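Local atomic coordinates of zinc finger (CCCH type) motif-containing protein (Toxoplasma gondii, PDB entry 7NG2), a protein that probably reads N6-methyladenosine in messenger RNA through this YTH domain, part of the longer CCCH zinc-finger protein CPSF4. Residues A[116-121]-A[133-139]. Sequence-based numbering, arbitrary orientation. Where two conformers were deposited one is given.
Sequences VTNPWN and TEVPPAL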
ATOM      1  N   VAL A 116      -7.810  16.406   6.090  1.00 39.12           N
ATOM      2  CA  VAL A 116      -7.457  15.172   6.787  1.00 36.50           C
ATOM      3  C   VAL A 116      -5.999  15.254   7.194  1.00 32.60           C
ATOM      4  O   VAL A 116      -5.120  15.456   6.345  1.00 36.86           O
ATOM      5  CB  VAL A 116      -7.721  13.919   5.932  1.00 36.66           C
ATOM      6  CG1 VAL A 116      -7.181  12.687   6.632  1.00 34.52           C
ATOM      7  CG2 VAL A 116      -9.199  13.765   5.684  1.00 40.68           C
ATOM      8  N   THR A 117      -5.737  15.092   8.486  1.00 34.77           N
ATOM      9  CA  THR A 117      -4.381  15.021   8.994  1.00 32.62           C
ATOM     10  C   THR A 117      -4.155  13.666   9.649  1.00 29.44           C
ATOM     11  O   THR A 117      -5.096  12.978  10.062  1.00 28.93           O
ATOM     12  CB  THR A 117      -4.094  16.142   9.997  1.00 34.77           C
ATOM     13  OG1 THR A 117      -5.043  16.082  11.066  1.00 36.21           O
ATOM     14  CG2 THR A 117      -4.195  17.497   9.311  1.00 39.51           C
ATOM     15  N   ASN A 118      -2.889  13.287   9.731  1.00 23.91           N
ATOM     16  CA  ASN A 118      -2.518  11.998  10.291  1.00 21.87           C
ATOM     17  C   ASN A 118      -1.876  12.214  11.653  1.00 23.82           C
ATOM     18  O   ASN A 118      -0.724  12.671  11.718  1.00 24.42           O
ATOM     19  CB  ASN A 118      -1.534  11.312   9.346  1.00 20.68           C
ATOM     20  CG  ASN A 118      -1.151   9.931   9.810  1.00 19.83           C
ATOM     21  OD1 ASN A 118      -1.520   9.502  10.907  1.00 20.54           O
ATOM     22  ND2 ASN A 118      -0.397   9.224   8.980  1.00 19.37           N
ATOM     23  N   PRO A 119      -2.553  11.872  12.756  1.00 24.08           N
ATOM     24  CA  PRO A 119      -1.956  12.082  14.084  1.00 25.05           C
ATOM     25  C   PRO A 119      -0.737  11.227  14.341  1.00 24.79           C
ATOM     26  O   PRO A 119       0.009  11.509  15.287  1.00 28.30           O
ATOM     27  CB  PRO A 119      -3.096  11.722  15.046  1.00 25.22           C
ATOM     28  CG  PRO A 119      -3.926  10.755  14.281  1.00 26.51           C
ATOM     29  CD  PRO A 119      -3.869  11.216  12.840  1.00 25.25           C
ATOM     30  N   TRP A 120      -0.514  10.193  13.537  1.00 21.31           N
ATOM     31  CA  TRP A 120       0.677   9.367  13.645  1.00 22.53           C
ATOM     32  C   TRP A 120       1.826   9.906  12.809  1.00 24.48           C
ATOM     33  O   TRP A 120       2.928   9.352  12.861  1.00 27.66           O
ATOM     34  CB  TRP A 120       0.353   7.928  13.236  1.00 20.04           C
ATOM     35  CG  TRP A 120      -0.547   7.210  14.198  1.00 18.51           C
ATOM     36  CD1 TRP A 120      -1.237   7.745  15.250  1.00 19.21           C
ATOM     37  CD2 TRP A 120      -0.850   5.814  14.190  1.00 17.09           C
ATOM     38  NE1 TRP A 120      -1.949   6.762  15.897  1.00 18.87           N
ATOM     39  CE2 TRP A 120      -1.726   5.566  15.265  1.00 17.85           C
ATOM     40  CE3 TRP A 120      -0.462   4.746  13.378  1.00 17.60           C
ATOM     41  CZ2 TRP A 120      -2.216   4.290  15.551  1.00 19.41           C
ATOM     42  CZ3 TRP A 120      -0.953   3.482  13.655  1.00 17.65           C
ATOM     43  CH2 TRP A 120      -1.823   3.265  14.730  1.00 17.95           C
ATOM     44  N   ASN A 121       1.591  10.973  12.048  1.00 25.17           N
ATOM     45  CA  ASN A 121       2.599  11.638  11.231  1.00 26.78           C
ATOM     46  C   ASN A 121       2.594  13.135  11.511  1.00 29.59           C
ATOM     47  O   ASN A 121       2.492  13.967  10.606  1.00 30.78           O
ATOM     48  CB  ASN A 121       2.378  11.347   9.749  1.00 25.62           C
ATOM     49  CG  ASN A 121       3.524  11.824   8.886  1.00 28.63           C
ATOM     50  OD1 ASN A 121       4.685  11.776   9.293  1.00 34.89           O
ATOM     51  ND2 ASN A 121       3.204  12.304   7.693  1.00 29.86           N
ATOM     52  N   THR A 133       4.567   5.592   5.416  1.00 14.23           N
ATOM     53  CA  THR A 133       3.882   6.251   6.518  1.00 13.66           C
ATOM     54  C   THR A 133       2.692   5.407   6.970  1.00 13.87           C
ATOM     55  O   THR A 133       1.846   5.033   6.161  1.00 14.58           O
ATOM     56  CB  THR A 133       3.383   7.623   6.061  1.00 15.18           C
ATOM     57  OG1 THR A 133       4.495   8.485   5.773  1.00 16.72           O
ATOM     58  CG2 THR A 133       2.518   8.266   7.139  1.00 17.38           C
ATOM     59  N   GLU A 134       2.608   5.150   8.272  1.00 13.95           N
ATOM     60  CA  GLU A 134       1.477   4.406   8.816  1.00 13.64           C
ATOM     61  C   GLU A 134       0.340   5.352   9.177  1.00 13.88           C
ATOM     62  O   GLU A 134       0.567   6.476   9.632  1.00 15.21           O
ATOM     63  CB  GLU A 134       1.882   3.590  10.050  1.00 14.37           C
ATOM     64  CG  GLU A 134       0.843   2.542  10.416  1.00 13.90           C
ATOM     65  CD  GLU A 134       1.280   1.540  11.469  1.00 13.99           C
ATOM     66  OE1 GLU A 134       2.425   1.604  11.967  1.00 15.12           O
ATOM     67  OE2 GLU A 134       0.442   0.680  11.816  1.00 15.08           O
ATOM     68  N   VAL A 135      -0.892   4.929   8.896  0.66 14.23           N
ATOM     69  CA  VAL A 135      -2.054   5.699   9.344  0.66 15.92           C
ATOM     70  C   VAL A 135      -2.806   4.929  10.422  0.66 15.17           C
ATOM     71  O   VAL A 135      -2.787   3.694  10.446  0.66 14.70           O
ATOM     72  CB  VAL A 135      -2.992   6.117   8.196  0.66 15.80           C
ATOM     73  CG1 VAL A 135      -2.288   7.042   7.218  0.66 16.92           C
ATOM     74  CG2 VAL A 135      -3.582   4.903   7.511  0.66 15.54           C
ATOM     75  N   PRO A 136      -3.479   5.626  11.328  1.00 15.24           N
ATOM     76  CA  PRO A 136      -4.243   4.949  12.391  1.00 15.58           C
ATOM     77  C   PRO A 136      -5.363   4.115  11.803  1.00 16.65           C
ATOM     78  O   PRO A 136      -5.838   4.381  10.685  1.00 16.65           O
ATOM     79  CB  PRO A 136      -4.814   6.115  13.217  1.00 17.52           C
ATOM     80  CG  PRO A 136      -3.995   7.306  12.850  1.00 20.04           C
ATOM     81  CD  PRO A 136      -3.530   7.095  11.447  1.00 17.59           C
ATOM     82  N   PRO A 137      -5.819   3.089  12.523  1.00 16.32           N
ATOM     83  CA  PRO A 137      -6.796   2.167  11.933  1.00 17.45           C
ATOM     84  C   PRO A 137      -8.136   2.804  11.595  1.00 17.69           C
ATOM     85  O   PRO A 137      -8.740   2.415  10.588  1.00 19.60           O
ATOM     86  CB  PRO A 137      -6.930   1.067  12.997  1.00 18.17           C
ATOM     87  CG  PRO A 137      -6.525   1.730  14.281  1.00 19.71           C
ATOM     88  CD  PRO A 137      -5.432   2.690  13.889  1.00 18.85           C
ATOM     89  N   ALA A 138      -8.627   3.771  12.383  1.00 19.52           N
ATOM     90  CA  ALA A 138      -9.906   4.382  12.027  1.00 21.34           C
ATOM     91  C   ALA A 138      -9.812   5.104  10.687  1.00 19.48           C
ATOM     92  O   ALA A 138     -10.682   4.944   9.824  1.00 20.13           O
ATOM     93  CB  ALA A 138     -10.408   5.316  13.131  1.00 24.30           C
ATOM     94  N   LEU A 139      -8.749   5.889  10.489  1.00 18.99           N
ATOM     95  CA  LEU A 139      -8.557   6.566   9.212  1.00 17.92           C
ATOM     96  C   LEU A 139      -8.246   5.574   8.099  1.00 15.72           C
ATOM     97  O   LEU A 139      -8.820   5.659   7.009  1.00 15.07           O
ATOM     98  CB  LEU A 139      -7.448   7.608   9.339  1.00 20.12           C
ATOM     99  CG  LEU A 139      -7.012   8.332   8.064  1.00 19.50           C
ATOM    100  CD1 LEU A 139      -8.174   9.041   7.374  1.00 20.01           C
ATOM    101  CD2 LEU A 139      -5.881   9.301   8.389  1.00 22.39           C
TER
HETATM  102  O   HOH W   1       3.016   7.199  10.846  1.00 30.02           O
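Trp120 lies across Pro136 in a textbook CH-pi contact: CG of the proline ring stands 3.5 Å from the centroid of the indole five-membered ring and almost exactly on its normal. Pro136 CB and CA carry the contact on beneath the six-membered ring, and CH2 of the indole meets CD of Pro137, in the first turn of helix 137-149. Trp120 CG is anti to its own carbonyl carbon (chi1 -69°), which lays the indole along the segment 134-137. Pro119 adds its CG at 3.7 Å from Pro136 CG, so Pro136 is met by both a tryptophan and a proline.

Polar contacts centre on Asn118. Asn118 ND2 donates to Glu134 O over 3.0 Å in a nearly straight bond (176°), the acceptor lying in the plane of the Asn118 amide and the donor tilted from the Glu134 carbonyl plane. Asn118 OD1 accepts from Trp120 N at 2.9 Å from above the carbonyl plane, closing an Asx turn within a type I turn from Asn118 to Asn121. A water donates to both Trp120 O and Glu134 O, giving that carbonyl a second donor. The Glu134 carboxylate comes up at the indole edge, its OE2 3.6 Å from Trp120 CZ3 with the two planes nearly perpendicular; its charge is paired with Arg15.

An apolar contact completes the junction: Val116 CG1 and Leu139 CD1 meet tip to tip at 3.9 Å. The Thr133 methyl CG2 lies beside the Asn118 amide nitrogen and Asn121 CB.

The hairpin 117-125 is thereby fastened to the edge strand of the main YTH-domain sheet and to the start of the following helix. The chemistry implies a division of labour: the OD1 end of one buried amide shapes the turn, its ND2 end joins it to the strand 134-135, and the packing of Trp120 and Pro119 on Pro136 adds an apolar contact.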